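Local coordinates for flavin reductase domain protein, FMN-binding (Shewanella baltica, PDB 3HMZ) that binds flavin mononucleotide and probably acts as an oxidoreductase of the flavoredoxin family, with NAD or NADP as the likely partner, at residues K21-L26 / L53-P58; E114-A119 / F125-S130; L123-V126 / A131-A134; T161-F164 / H170-T173. All coordinates share one frame; numbering follows the deposited sequence. Where two conformers were deposited one is given.

Interaction 1: K21-L26 / L53-P58; sequences KAYRLL and LDFAPP
The ring of F55 meets the ring of Y23 edge-on: the planes stand at 83°, the centroids lie 4.8 Å apart, and F55 CD1 sits over the centre of the tyrosine face. Together these values define a T-shaped (edge-to-face) pair with F55 supplying the edge. The closest atoms are Y23 CE1 and F55 CD1, at 3.7 Å. The tyrosine takes the less common first torsion, CG lodged between backbone N and carbonyl carbon (chi1 75°), which carries its ring over toward 53-58. F55 leads into the contact with the CD1-CE1 side of its ring.

The other face of Y23 is backed by R24 CG, offset toward the rim. The extended R24 chain runs alongside the phenol, so that NE donates to Y23 OH at 3.0 Å. With an N-H...O angle of 175° and the hydroxyl oxygen in the guanidinium plane, this nearly straight bond should limit swinging of the phenol. R24 NH1 is taken up by the carbonyl of G167.

No direct hydrogen bond joins the segments, but one water does: it accepts from Y23 N at 3.0 Å and donates to F55 O at 2.7 Å. Beside it, A22 CB touches P58 CG at 4.3 Å, a looser apolar contact.

In strand 41-55 a classic beta bulge sets two residues, L53 and D54, opposite the single K59 of strand 58-63. W49 of the second subunit packs on both Y23 and F55, so this aromatic cluster belongs to the dimer interface of a flavin reductase-like domain.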
loop_
_atom_site.group_PDB
_atom_site.type_symbol
_atom_site.label_atom_id
_atom_site.label_comp_id
_atom_site.label_asym_id
_atom_site.label_seq_id
_atom_site.Cartn_x
_atom_site.Cartn_y
_atom_site.Cartn_z
ATOM N N LYS A 21 -17.397 1.622 -2.041
ATOM C CA LYS A 21 -16.534 0.424 -1.974
ATOM C C LYS A 21 -15.267 0.551 -2.787
ATOM O O LYS A 21 -14.456 -0.401 -2.780
ATOM C CB LYS A 21 -17.306 -0.810 -2.433
ATOM C CG LYS A 21 -18.530 -1.043 -1.563
ATOM C CD LYS A 21 -18.811 -2.433 -1.285
ATOM C CE LYS A 21 -20.049 -2.640 -0.392
ATOM N NZ LYS A 21 -19.996 -1.991 0.970
ATOM N N ALA A 22 -15.086 1.679 -3.495
ATOM C CA ALA A 22 -13.914 1.881 -4.349
ATOM C C ALA A 22 -12.578 1.667 -3.622
ATOM O O ALA A 22 -11.619 1.171 -4.205
ATOM C CB ALA A 22 -13.937 3.305 -5.022
ATOM N N TYR A 23 -12.527 2.038 -2.344
ATOM C CA TYR A 23 -11.268 1.871 -1.555
ATOM C C TYR A 23 -10.794 0.405 -1.542
ATOM O O TYR A 23 -9.588 0.132 -1.455
ATOM C CB TYR A 23 -11.415 2.374 -0.114
ATOM C CG TYR A 23 -12.205 1.440 0.758
ATOM C CD1 TYR A 23 -13.607 1.435 0.765
ATOM C CD2 TYR A 23 -11.557 0.511 1.550
ATOM C CE1 TYR A 23 -14.320 0.517 1.517
ATOM C CE2 TYR A 23 -12.264 -0.398 2.307
ATOM C CZ TYR A 23 -13.646 -0.386 2.306
ATOM O OH TYR A 23 -14.347 -1.311 3.049
ATOM N N ARG A 24 -11.739 -0.530 -1.664
ATOM C CA ARG A 24 -11.386 -1.960 -1.634
ATOM C C ARG A 24 -10.515 -2.393 -2.819
ATOM O O ARG A 24 -9.791 -3.373 -2.744
ATOM C CB ARG A 24 -12.622 -2.823 -1.568
ATOM C CG ARG A 24 -13.375 -2.622 -0.268
ATOM C CD ARG A 24 -14.503 -3.540 -0.189
ATOM N NE ARG A 24 -15.311 -3.316 1.009
ATOM C CZ ARG A 24 -16.406 -4.007 1.281
ATOM N NH1 ARG A 24 -16.862 -4.911 0.431
ATOM N NH2 ARG A 24 -17.082 -3.742 2.393
ATOM N N LEU A 25 -10.576 -1.617 -3.905
ATOM C CA LEU A 25 -9.783 -1.896 -5.081
ATOM C C LEU A 25 -8.274 -1.776 -4.777
ATOM O O LEU A 25 -7.449 -2.329 -5.509
ATOM C CB LEU A 25 -10.174 -0.955 -6.235
ATOM C CG LEU A 25 -11.629 -1.117 -6.699
ATOM C CD1 LEU A 25 -12.041 0.002 -7.686
ATOM C CD2 LEU A 25 -11.902 -2.507 -7.307
ATOM N N LEU A 26 -7.910 -0.982 -3.758
ATOM C CA LEU A 26 -6.522 -0.748 -3.413
ATOM C C LEU A 26 -6.133 -1.283 -2.042
ATOM O O LEU A 26 -5.001 -1.091 -1.623
ATOM C CB LEU A 26 -6.220 0.754 -3.450
ATOM C CG LEU A 26 -6.467 1.456 -4.773
ATOM C CD1 LEU A 26 -6.160 2.937 -4.670
ATOM C CD2 LEU A 26 -5.676 0.802 -5.928
ATOM N N LEU A 53 -6.885 6.566 1.208
ATOM C CA LEU A 53 -6.854 7.648 2.217
ATOM C C LEU A 53 -8.185 7.840 2.935
ATOM O O LEU A 53 -8.181 8.257 4.112
ATOM C CB LEU A 53 -6.396 8.964 1.578
ATOM C CG LEU A 53 -6.359 10.218 2.451
ATOM C CD1 LEU A 53 -5.400 9.965 3.597
ATOM C CD2 LEU A 53 -5.958 11.456 1.583
ATOM N N ASP A 54 -9.307 7.602 2.259
ATOM C CA ASP A 54 -10.614 7.686 2.901
ATOM C C ASP A 54 -11.613 6.780 2.170
ATOM O O ASP A 54 -11.407 6.392 1.018
ATOM C CB ASP A 54 -11.076 9.157 2.952
ATOM C CG ASP A 54 -12.108 9.421 4.056
ATOM O OD1 ASP A 54 -12.601 8.475 4.732
ATOM O OD2 ASP A 54 -12.449 10.613 4.213
ATOM N N PHE A 55 -12.693 6.464 2.868
ATOM C CA PHE A 55 -13.744 5.577 2.388
ATOM C C PHE A 55 -14.876 6.244 1.624
ATOM O O PHE A 55 -15.266 5.778 0.578
ATOM C CB PHE A 55 -14.481 4.880 3.580
ATOM C CG PHE A 55 -13.609 4.148 4.500
ATOM C CD1 PHE A 55 -13.203 2.858 4.194
ATOM C CD2 PHE A 55 -13.209 4.719 5.697
ATOM C CE1 PHE A 55 -12.422 2.124 5.072
ATOM C CE2 PHE A 55 -12.394 4.015 6.577
ATOM C CZ PHE A 55 -12.017 2.704 6.277
ATOM N N ALA A 56 -15.427 7.305 2.203
ATOM C CA ALA A 56 -16.676 7.861 1.694
ATOM C C ALA A 56 -16.725 9.329 2.021
ATOM O O ALA A 56 -16.913 9.686 3.203
ATOM C CB ALA A 56 -17.870 7.122 2.292
ATOM N N PRO A 57 -16.510 10.196 1.021
ATOM C CA PRO A 57 -16.183 9.872 -0.371
ATOM C C PRO A 57 -14.750 9.339 -0.435
ATOM O O PRO A 57 -13.910 9.744 0.373
ATOM C CB PRO A 57 -16.344 11.204 -1.099
ATOM C CG PRO A 57 -16.227 12.233 -0.068
ATOM C CD PRO A 57 -16.794 11.642 1.180
ATOM N N PRO A 58 -14.484 8.388 -1.354
ATOM C CA PRO A 58 -13.136 7.852 -1.428
ATOM C C PRO A 58 -12.046 8.865 -1.775
ATOM O O PRO A 58 -12.261 9.781 -2.573
ATOM C CB PRO A 58 -13.239 6.779 -2.496
ATOM C CG PRO A 58 -14.427 7.196 -3.303
ATOM C CD PRO A 58 -15.376 7.775 -2.329
HETATM O O HOH W 1 -14.596 3.932 -1.295
#

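Interaction 2: E114-A119 / F125-S130; sequences ELFEMA and FVAGCS. With EDO (1,2-ethanediol), chain E.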
loop_
_atom_site.group_PDB
_atom_site.type_symbol
_atom_site.label_atom_id
_atom_site.label_comp_id
_atom_site.label_asym_id
_atom_site.label_seq_id
_atom_site.Cartn_x
_atom_site.Cartn_y
_atom_site.Cartn_z
ATOM N N GLU A 114 -2.211 -0.048 -24.379
ATOM C CA GLU A 114 -3.431 0.229 -25.132
ATOM C C GLU A 114 -4.353 1.036 -24.217
ATOM O O GLU A 114 -4.638 0.609 -23.108
ATOM C CB GLU A 114 -4.119 -1.049 -25.598
ATOM C CG GLU A 114 -5.442 -0.816 -26.283
ATOM C CD GLU A 114 -6.160 -2.088 -26.581
ATOM O OE1 GLU A 114 -5.506 -3.035 -27.007
ATOM O OE2 GLU A 114 -7.399 -2.119 -26.395
ATOM N N LEU A 115 -4.770 2.209 -24.669
ATOM C CA LEU A 115 -5.615 3.099 -23.901
ATOM C C LEU A 115 -7.077 3.106 -24.406
ATOM O O LEU A 115 -7.359 2.857 -25.589
ATOM C CB LEU A 115 -5.111 4.544 -23.966
ATOM C CG LEU A 115 -3.707 4.767 -23.414
ATOM C CD1 LEU A 115 -3.278 6.203 -23.673
ATOM C CD2 LEU A 115 -3.624 4.399 -21.926
ATOM N N PHE A 116 -7.984 3.442 -23.500
ATOM C CA PHE A 116 -9.384 3.661 -23.818
ATOM C C PHE A 116 -9.931 4.788 -22.981
ATOM O O PHE A 116 -9.281 5.257 -22.050
ATOM C CB PHE A 116 -10.215 2.379 -23.656
ATOM C CG PHE A 116 -10.396 1.889 -22.213
ATOM C CD1 PHE A 116 -9.433 1.143 -21.563
ATOM C CD2 PHE A 116 -11.556 2.187 -21.507
ATOM C CE1 PHE A 116 -9.624 0.686 -20.250
ATOM C CE2 PHE A 116 -11.775 1.734 -20.211
ATOM C CZ PHE A 116 -10.790 0.969 -19.575
ATOM N N GLU A 117 -11.128 5.229 -23.326
ATOM C CA GLU A 117 -11.824 6.313 -22.614
ATOM C C GLU A 117 -13.108 5.785 -22.016
ATOM O O GLU A 117 -13.739 4.871 -22.568
ATOM C CB GLU A 117 -12.095 7.470 -23.542
ATOM C CG GLU A 117 -10.786 8.162 -23.950
ATOM C CD GLU A 117 -10.983 9.367 -24.833
ATOM O OE1 GLU A 117 -12.039 9.489 -25.475
ATOM O OE2 GLU A 117 -10.029 10.157 -24.941
HETATM N N MSE A 118 -13.525 6.389 -20.912
HETATM C CA MSE A 118 -14.675 5.857 -20.177
HETATM C C MSE A 118 -15.450 6.881 -19.424
HETATM O O MSE A 118 -14.837 7.731 -18.832
HETATM C CB MSE A 118 -14.124 4.856 -19.101
HETATM C CG MSE A 118 -15.042 3.745 -18.964
HETATM SE SE MSE A 118 -14.865 2.331 -17.804
HETATM C CE MSE A 118 -13.143 2.495 -16.956
ATOM N N ALA A 119 -16.790 6.763 -19.432
ATOM C CA ALA A 119 -17.702 7.620 -18.643
ATOM C C ALA A 119 -17.618 9.150 -18.900
ATOM O O ALA A 119 -17.780 9.926 -17.959
ATOM C CB ALA A 119 -17.516 7.283 -17.143
ATOM N N PHE A 125 -7.483 5.539 -19.849
ATOM C CA PHE A 125 -7.574 4.347 -19.020
ATOM C C PHE A 125 -6.764 3.232 -19.723
ATOM O O PHE A 125 -6.814 3.114 -20.968
ATOM C CB PHE A 125 -9.018 3.898 -18.882
ATOM C CG PHE A 125 -9.880 4.838 -18.083
ATOM C CD1 PHE A 125 -10.350 6.019 -18.623
ATOM C CD2 PHE A 125 -10.226 4.527 -16.787
ATOM C CE1 PHE A 125 -11.157 6.868 -17.863
ATOM C CE2 PHE A 125 -11.050 5.340 -16.049
ATOM C CZ PHE A 125 -11.517 6.543 -16.598
ATOM N N VAL A 126 -6.070 2.399 -18.952
ATOM C CA VAL A 126 -5.237 1.341 -19.515
ATOM C C VAL A 126 -6.041 0.058 -19.706
ATOM O O VAL A 126 -6.568 -0.506 -18.756
ATOM C CB VAL A 126 -3.961 1.111 -18.689
ATOM C CG1 VAL A 126 -3.123 -0.022 -19.282
ATOM C CG2 VAL A 126 -3.141 2.441 -18.520
ATOM N N ALA A 127 -6.136 -0.399 -20.943
ATOM C CA ALA A 127 -6.790 -1.670 -21.260
ATOM C C ALA A 127 -6.071 -2.848 -20.609
ATOM O O ALA A 127 -4.844 -2.840 -20.505
ATOM C CB ALA A 127 -6.838 -1.911 -22.799
ATOM N N GLY A 128 -6.845 -3.813 -20.128
ATOM C CA GLY A 128 -6.325 -5.046 -19.572
ATOM C C GLY A 128 -6.182 -5.066 -18.064
ATOM O O GLY A 128 -5.929 -6.122 -17.478
ATOM N N CYS A 129 -6.299 -3.901 -17.412
ATOM C CA CYS A 129 -6.191 -3.843 -15.955
ATOM C C CYS A 129 -7.450 -4.473 -15.350
ATOM O O CYS A 129 -8.436 -4.746 -16.058
ATOM C CB CYS A 129 -6.073 -2.400 -15.498
ATOM S SG CYS A 129 -4.542 -1.623 -16.092
ATOM N N SER A 130 -7.385 -4.740 -14.053
ATOM C CA SER A 130 -8.528 -5.296 -13.341
ATOM C C SER A 130 -9.490 -4.237 -12.800
ATOM O O SER A 130 -10.643 -4.553 -12.549
ATOM C CB SER A 130 -8.079 -6.220 -12.224
ATOM O OG SER A 130 -7.277 -5.523 -11.316
HETATM C C1 EDO E . -11.684 -2.850 -21.611
HETATM O O1 EDO E . -12.154 -1.563 -22.055
HETATM C C2 EDO E . -10.323 -2.664 -20.975
HETATM O O2 EDO E . -9.692 -3.863 -20.551
HETATM O O HOH W 2 -2.749 -2.070 -22.311
#
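F116 lies across F125 with its ring over the F125 CB. That carbon is 3.5 Å from the F116 centroid and 15° off the ring normal, a CH-pi contact, whereas the two rings themselves are oblique, with planes at 31°. On the opposite face of F116 sits O1 of a 1,2-ethanediol, probably from crystallisation; its O2 accepts a hydrogen bond from G128 N. The first torsion of F116 (chi1 69°) places CG between its backbone N and carbonyl carbon, and the ring leans over 125-127.

F125 is covered in turn by the selenomethionine M118, whose CB stands over the ring, 3.9 Å from the centroid. Its chain crosses F125 at about a right angle and bends at the end, bringing CE to 3.6 Å from F125 CD2. On the other side of the strand pair, L115 CD2 meets V126 CG2 at 4.0 Å.

The backbones are antiparallel. F116 and F125 form a hydrogen-bonded pair, F116 N to F125 O at 2.8 Å and F125 N to F116 O at 2.9 Å, and A127 N donates to E114 O.

The hairpin of strands 115-116 and 125-126 lies against the main sheet: F125 packs on V81 and W158, and L115 and V126 on V44.

Interaction 3: L123-V126 / A131-A134; sequences LPFV and AWLA
The indole of W132 presents a face to the edge of the F125 ring, in an offset edge-to-face arrangement with the planes at 63° and the five-membered ring centroid 5.6 Å from that of F125. The approach is off-centre: F125 CD2 comes to 3.7 Å from W132 CD1, and W132 CB lies in the plane of the phenylalanine at its edge. At the indole's own edge is the V126 carbonyl. W132 also meets F116 edge-to-face, so the indole touches both aromatic residues of the neighbouring hairpin.

W132 NE1 donates to V126 O at 2.9 Å with an N-H...O angle of 161°. The oxygen lies in the indole plane, yet the donor stands 36° above the carbonyl plane. The bond thus uses the N-H squarely and the carbonyl less so. It satisfies a buried indole nitrogen and fixes the rotation of the ring. In W132, CG anti to the carbonyl carbon brings the pyrrole edge to the V126 carbonyl.

Farther along, L123 CD1 reaches A134 CB at 4.3 Å, a modest apolar contact between buried side chains.

Strand 131-138 runs between 79-84 and 149-160 in the main antiparallel sheet, where W132 pairs with W158 and L133 with I82 through their backbones. Segment 123-126 lies over this sheet, with L123 and F125 resting on V81 and with Q83 OE1 accepting from V126 N.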
loop_
_atom_site.group_PDB
_atom_site.type_symbol
_atom_site.label_atom_id
_atom_site.label_comp_id
_atom_site.label_asym_id
_atom_site.label_seq_id
_atom_site.Cartn_x
_atom_site.Cartn_y
_atom_site.Cartn_z
ATOM N N LEU A 123 -9.832 11.489 -19.888
ATOM C CA LEU A 123 -8.765 10.725 -19.294
ATOM C C LEU A 123 -8.446 9.442 -20.033
ATOM O O LEU A 123 -9.337 8.820 -20.578
ATOM C CB LEU A 123 -9.135 10.311 -17.852
ATOM C CG LEU A 123 -9.123 11.416 -16.790
ATOM C CD1 LEU A 123 -9.848 11.014 -15.505
ATOM C CD2 LEU A 123 -7.707 11.913 -16.568
ATOM N N PRO A 124 -7.170 9.033 -19.984
ATOM C CA PRO A 124 -6.769 7.746 -20.547
ATOM C C PRO A 124 -6.835 6.637 -19.494
ATOM O O PRO A 124 -6.315 6.810 -18.381
ATOM C CB PRO A 124 -5.319 7.986 -20.944
ATOM C CG PRO A 124 -4.812 8.991 -19.935
ATOM C CD PRO A 124 -5.992 9.777 -19.489
ATOM N N PHE A 125 -7.483 5.539 -19.849
ATOM C CA PHE A 125 -7.574 4.347 -19.020
ATOM C C PHE A 125 -6.764 3.232 -19.723
ATOM O O PHE A 125 -6.814 3.114 -20.968
ATOM C CB PHE A 125 -9.018 3.898 -18.882
ATOM C CG PHE A 125 -9.880 4.838 -18.083
ATOM C CD1 PHE A 125 -10.350 6.019 -18.623
ATOM C CD2 PHE A 125 -10.226 4.527 -16.787
ATOM C CE1 PHE A 125 -11.157 6.868 -17.863
ATOM C CE2 PHE A 125 -11.050 5.340 -16.049
ATOM C CZ PHE A 125 -11.517 6.543 -16.598
ATOM N N VAL A 126 -6.070 2.399 -18.952
ATOM C CA VAL A 126 -5.237 1.341 -19.515
ATOM C C VAL A 126 -6.041 0.058 -19.706
ATOM O O VAL A 126 -6.568 -0.506 -18.756
ATOM C CB VAL A 126 -3.961 1.111 -18.689
ATOM C CG1 VAL A 126 -3.123 -0.022 -19.282
ATOM C CG2 VAL A 126 -3.141 2.441 -18.520
ATOM N N ALA A 131 -8.989 -3.028 -12.554
ATOM C CA ALA A 131 -9.790 -1.991 -11.922
ATOM C C ALA A 131 -9.204 -0.638 -12.231
ATOM O O ALA A 131 -7.987 -0.524 -12.470
ATOM C CB ALA A 131 -9.806 -2.222 -10.376
ATOM N N TRP A 132 -10.078 0.381 -12.236
ATOM C CA TRP A 132 -9.722 1.749 -12.554
ATOM C C TRP A 132 -10.454 2.704 -11.616
ATOM O O TRP A 132 -11.635 2.493 -11.323
ATOM C CB TRP A 132 -10.126 2.107 -13.976
ATOM C CG TRP A 132 -9.627 1.182 -15.054
ATOM C CD1 TRP A 132 -8.544 1.380 -15.856
ATOM C CD2 TRP A 132 -10.219 -0.054 -15.470
ATOM N NE1 TRP A 132 -8.393 0.322 -16.722
ATOM C CE2 TRP A 132 -9.405 -0.577 -16.498
ATOM C CE3 TRP A 132 -11.316 -0.791 -15.042
ATOM C CZ2 TRP A 132 -9.694 -1.766 -17.120
ATOM C CZ3 TRP A 132 -11.608 -1.959 -15.653
ATOM C CH2 TRP A 132 -10.795 -2.444 -16.685
ATOM N N LEU A 133 -9.747 3.745 -11.178
ATOM C CA LEU A 133 -10.269 4.777 -10.319
ATOM C C LEU A 133 -9.953 6.141 -10.955
ATOM O O LEU A 133 -8.770 6.485 -11.129
ATOM C CB LEU A 133 -9.651 4.681 -8.925
ATOM C CG LEU A 133 -9.832 3.358 -8.146
ATOM C CD1 LEU A 133 -8.778 2.291 -8.469
ATOM C CD2 LEU A 133 -9.825 3.631 -6.616
ATOM N N ALA A 134 -10.996 6.898 -11.314
ATOM C CA ALA A 134 -10.848 8.270 -11.842
ATOM C C ALA A 134 -10.657 9.210 -10.641
ATOM O O ALA A 134 -11.439 9.165 -9.696
ATOM C CB ALA A 134 -12.038 8.649 -12.633
#

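Interaction 4: T161-F164 / H170-T173; sequences TQVF and HFDT
Direct hydrogen bonding between these segments comes down to one backbone pair, H170 N to V163 O, at 2.7 Å. The N-H...O angle is 149° and the donor is tilted 29° from the carbonyl plane, so the bond is short but somewhat bent. It coincides with the nearest approach of the two chains, where the CA atoms of V163 and H170 are 5.0 Å apart.

A water supplies the second polar link. It donates to Q162 O at 2.6 Å and lies 3.0 Å from T173 OG1 in a further hydrogen bond. Within 170-173 the chain turns on itself, T173 N donating to H170 O at 3.2 Å. The side-chain amide of Q162 is engaged elsewhere, its OE1 accepting from K178.

Apolar contact is carried by a single methyl in the V163 conformer given. There CG2, placed opposite the backbone N, reaches F171 CD1 at 3.5 Å and lies almost as close to CE1, approaching the ring obliquely. The valine has a second conformer, so this contact is less certain than the backbone bond. Although F171 CB starts away from 161-164, the ring swings back to meet the valine.

The same phenylalanine stacks on W169 and meets Y190 of the second subunit edge-to-face. One backbone hydrogen bond and a water bridge thus tie the chain entering strand 164-165 to the chain leaving strand 168-169, at the periphery of the domain, away from the flavin site and beside the second subunit.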
loop_
_atom_site.group_PDB
_atom_site.type_symbol
_atom_site.label_atom_id
_atom_site.label_comp_id
_atom_site.label_asym_id
_atom_site.label_seq_id
_atom_site.Cartn_x
_atom_site.Cartn_y
_atom_site.Cartn_z
ATOM N N THR A 161 -15.450 -7.604 -13.852
ATOM C CA THR A 161 -16.280 -8.406 -12.978
ATOM C C THR A 161 -15.809 -9.833 -12.778
ATOM O O THR A 161 -16.280 -10.486 -11.862
ATOM C CB THR A 161 -17.735 -8.440 -13.445
ATOM O OG1 THR A 161 -17.813 -8.992 -14.765
ATOM C CG2 THR A 161 -18.364 -7.008 -13.415
ATOM N N GLN A 162 -14.939 -10.339 -13.643
ATOM C CA GLN A 162 -14.368 -11.672 -13.380
ATOM C C GLN A 162 -13.418 -11.677 -12.167
ATOM O O GLN A 162 -13.253 -12.734 -11.520
ATOM C CB GLN A 162 -13.600 -12.180 -14.574
ATOM C CG GLN A 162 -13.267 -13.659 -14.432
ATOM C CD GLN A 162 -12.689 -14.254 -15.676
ATOM O OE1 GLN A 162 -11.925 -13.610 -16.399
ATOM N NE2 GLN A 162 -13.043 -15.548 -15.930
ATOM N N VAL A 163 -12.829 -10.515 -11.856
ATOM C CA VAL A 163 -11.876 -10.508 -10.741
ATOM C C VAL A 163 -12.325 -9.660 -9.558
ATOM O O VAL A 163 -11.918 -9.944 -8.466
ATOM C CB VAL A 163 -10.473 -10.202 -11.237
ATOM C CG1 VAL A 163 -10.411 -8.790 -11.726
ATOM C CG2 VAL A 163 -9.435 -10.477 -10.178
ATOM N N PHE A 164 -13.220 -8.675 -9.750
ATOM C CA PHE A 164 -13.782 -7.904 -8.650
ATOM C C PHE A 164 -15.245 -7.672 -8.962
ATOM O O PHE A 164 -15.596 -7.156 -10.029
ATOM C CB PHE A 164 -13.067 -6.569 -8.483
ATOM C CG PHE A 164 -13.524 -5.775 -7.284
ATOM C CD1 PHE A 164 -14.637 -4.949 -7.344
ATOM C CD2 PHE A 164 -12.845 -5.859 -6.088
ATOM C CE1 PHE A 164 -15.034 -4.216 -6.226
ATOM C CE2 PHE A 164 -13.211 -5.133 -4.993
ATOM C CZ PHE A 164 -14.309 -4.305 -5.048
ATOM N N HIS A 170 -12.023 -11.487 -6.207
ATOM C CA HIS A 170 -12.240 -12.927 -6.396
ATOM C C HIS A 170 -11.029 -13.533 -7.082
ATOM O O HIS A 170 -11.154 -14.278 -8.022
ATOM C CB HIS A 170 -13.535 -13.144 -7.171
ATOM C CG HIS A 170 -14.755 -12.786 -6.394
ATOM N ND1 HIS A 170 -15.250 -13.610 -5.409
ATOM C CD2 HIS A 170 -15.550 -11.696 -6.416
ATOM C CE1 HIS A 170 -16.308 -13.039 -4.864
ATOM N NE2 HIS A 170 -16.492 -11.868 -5.441
ATOM N N PHE A 171 -9.832 -13.200 -6.574
ATOM C CA PHE A 171 -8.597 -13.725 -7.205
ATOM C C PHE A 171 -8.537 -15.260 -7.234
ATOM O O PHE A 171 -7.986 -15.856 -8.192
ATOM C CB PHE A 171 -7.355 -13.177 -6.501
ATOM C CG PHE A 171 -7.176 -11.725 -6.641
ATOM C CD1 PHE A 171 -6.895 -11.160 -7.890
ATOM C CD2 PHE A 171 -7.185 -10.884 -5.525
ATOM C CE1 PHE A 171 -6.676 -9.791 -7.993
ATOM C CE2 PHE A 171 -6.963 -9.548 -5.652
ATOM C CZ PHE A 171 -6.702 -8.996 -6.877
ATOM N N ASP A 172 -9.129 -15.869 -6.194
ATOM C CA ASP A 172 -9.095 -17.323 -6.082
ATOM C C ASP A 172 -9.826 -18.021 -7.224
ATOM O O ASP A 172 -9.383 -19.097 -7.641
ATOM C CB ASP A 172 -9.580 -17.818 -4.705
ATOM C CG ASP A 172 -11.035 -17.460 -4.415
ATOM O OD1 ASP A 172 -11.505 -16.389 -4.851
ATOM O OD2 ASP A 172 -11.702 -18.237 -3.710
ATOM N N THR A 173 -10.906 -17.441 -7.722
ATOM C CA THR A 173 -11.666 -18.015 -8.819
ATOM C C THR A 173 -11.392 -17.442 -10.183
ATOM O O THR A 173 -11.665 -18.111 -11.166
ATOM C CB THR A 173 -13.195 -17.983 -8.525
ATOM O OG1 THR A 173 -13.618 -16.637 -8.272
ATOM C CG2 THR A 173 -13.510 -18.850 -7.318
HETATM O O HOH W 3 -14.343 -14.998 -10.679
#

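Interactions 2 and 3 share F125 and V126 and lie about 6 Å apart between centres, joining the 115-126 hairpin to the main sheet. Interaction 3 is wholly buried and depends on aromatic packing and an indole N-H, whereas interaction 2 is partly buried and adds regular strand pairing. Interactions 1 and 4 are also partly buried but more peripheral, and each uses a bridging water, between a loop and the region of strand 41-55 in interaction 1 and between two loops in interaction 4; both touch the second subunit through aromatic side chains. L25 connects three places: its CD2 packs on A131 CB of interaction 3 and on F164 CG of interaction 4.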